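Local coordinates for protein silicatein alpha (Tethya aurantium, PDB 6ZQ3) that is a papain-family (C1) cysteine-peptidase relative from sponge spicules that probably directs the deposition of silica, at residues H165-T170 / A183-G188. Residues are numbered along the deposited sequence; the frame is centred on the assembly and turned at random.
Sequences HAMVIT and AKNSWG
Val168 and Lys184 form an antiparallel hydrogen-bonded pair, Lys184 N to Val168 O at 2.7 Å and Val168 N to Lys184 O at 3.2 Å, and Ile169 faces Ala183 as the next, non-hydrogen-bonded pair. Past Lys184, strand 180-184 gives way to a loop, and water 1 links Ala166 O to Ser186 OG where the backbones diverge. On one face of the sheet Met167 SD lies 4.2 Å from Ala183 CB; on the other, Thr170 CG2 packs against Lys184 CB, and the lysine chain, extended as far as CE and bent at its last torsion, carries NZ to a hydrogen bond with Gly16 O. His165 CG stands anti to the backbone N (chi1 -177°), which swings the imidazole over to Asn185. His165 NE2 donates a nearly straight, very short bond (2.5 Å) to Asn185 OD1, ring and amide planes 74° apart; the same oxygen weakly accepts Ser186 N. Trp187 CZ2 lies 3.4 Å above one imidazole face, the two rings meeting obliquely. With an alanine here in place of His165, Asn185 OD1 would probably keep only the weak Ser186 N bond among the donors described, and the amide would be freer to turn. The His-Asn pair beside a tryptophan is consistent with the catalytic His-Asn pair of papain-like peptidases, here at the interdomain cleft on the beta-rich domain.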
# COMPACT_ATOMS: atom_id res chain seq x y z
N HIS A 165 -10.45 2.08 1.24
CA HIS A 165 -9.40 1.26 1.86
C HIS A 165 -8.26 1.08 0.87
O HIS A 165 -8.49 0.90 -0.32
CB HIS A 165 -9.96 -0.10 2.33
CG HIS A 165 -8.95 -0.94 3.05
ND1 HIS A 165 -8.58 -0.71 4.35
CD2 HIS A 165 -8.24 -2.02 2.64
CE1 HIS A 165 -7.67 -1.60 4.72
NE2 HIS A 165 -7.45 -2.41 3.70
N ALA A 166 -7.04 1.16 1.39
CA ALA A 166 -5.84 1.20 0.59
C ALA A 166 -4.98 -0.00 0.90
O ALA A 166 -4.91 -0.44 2.05
CB ALA A 166 -5.05 2.48 0.87
N MET A 167 -4.28 -0.51 -0.11
CA MET A 167 -3.41 -1.69 0.07
C MET A 167 -2.28 -1.66 -0.94
O MET A 167 -2.21 -0.74 -1.74
CB MET A 167 -4.21 -2.99 -0.08
CG MET A 167 -5.72 -2.85 0.12
SD MET A 167 -6.63 -4.29 -0.45
CE MET A 167 -5.95 -5.43 0.72
N VAL A 168 -1.41 -2.66 -0.91
CA VAL A 168 -0.30 -2.76 -1.88
C VAL A 168 -0.55 -3.89 -2.83
O VAL A 168 -0.67 -5.02 -2.39
CB VAL A 168 1.06 -3.10 -1.23
CG1 VAL A 168 2.19 -2.58 -2.11
CG2 VAL A 168 1.18 -2.54 0.16
N ILE A 169 -0.61 -3.62 -4.12
CA ILE A 169 -0.55 -4.68 -5.11
C ILE A 169 0.90 -5.21 -5.18
O ILE A 169 1.83 -4.44 -5.46
CB ILE A 169 -1.10 -4.19 -6.47
CG1 ILE A 169 -2.60 -3.91 -6.32
CG2 ILE A 169 -0.90 -5.22 -7.58
CD1 ILE A 169 -3.36 -3.88 -7.63
N THR A 170 1.09 -6.50 -4.94
CA THR A 170 2.43 -7.12 -4.97
C THR A 170 2.65 -8.08 -6.15
O THR A 170 3.71 -8.69 -6.27
CB THR A 170 2.69 -7.91 -3.70
OG1 THR A 170 1.65 -8.86 -3.53
CG2 THR A 170 2.76 -7.01 -2.45
N ALA A 183 -3.08 -8.59 -3.75
CA ALA A 183 -3.02 -7.38 -2.97
C ALA A 183 -2.67 -7.74 -1.54
O ALA A 183 -3.24 -8.66 -0.98
CB ALA A 183 -4.36 -6.64 -3.04
N LYS A 184 -1.75 -7.01 -0.95
CA LYS A 184 -1.38 -7.21 0.45
C LYS A 184 -2.16 -6.23 1.36
O LYS A 184 -2.05 -5.03 1.19
CB LYS A 184 0.14 -6.99 0.57
CG LYS A 184 0.71 -7.13 1.96
CD LYS A 184 2.12 -6.55 1.97
CE LYS A 184 2.93 -7.12 3.11
NZ LYS A 184 3.89 -6.11 3.61
N ASN A 185 -2.94 -6.75 2.30
CA ASN A 185 -3.70 -5.91 3.25
C ASN A 185 -2.87 -5.75 4.53
O ASN A 185 -1.78 -6.31 4.67
CB ASN A 185 -5.08 -6.55 3.58
CG ASN A 185 -6.15 -5.53 3.91
OD1 ASN A 185 -5.89 -4.33 4.05
ND2 ASN A 185 -7.38 -6.01 4.06
N SER A 186 -3.39 -4.97 5.47
CA SER A 186 -2.70 -4.72 6.71
C SER A 186 -3.71 -4.94 7.83
O SER A 186 -3.83 -4.11 8.75
CB SER A 186 -2.14 -3.29 6.71
OG SER A 186 -3.12 -2.32 6.32
N TRP A 187 -4.44 -6.06 7.74
CA TRP A 187 -5.34 -6.53 8.80
C TRP A 187 -4.77 -7.77 9.44
O TRP A 187 -5.48 -8.52 10.08
CB TRP A 187 -6.77 -6.78 8.28
CG TRP A 187 -7.46 -5.51 7.90
CD1 TRP A 187 -7.06 -4.26 8.22
CD2 TRP A 187 -8.68 -5.36 7.15
NE1 TRP A 187 -7.94 -3.34 7.71
CE2 TRP A 187 -8.94 -3.99 7.06
CE3 TRP A 187 -9.57 -6.26 6.55
CZ2 TRP A 187 -10.06 -3.49 6.38
CZ3 TRP A 187 -10.67 -5.77 5.88
CH2 TRP A 187 -10.92 -4.40 5.81
N GLY A 188 -3.47 -7.97 9.28
CA GLY A 188 -2.80 -9.05 9.97
C GLY A 188 -3.06 -10.37 9.29
O GLY A 188 -3.86 -10.45 8.34
O HOH W 1 -3.07 -1.41 3.62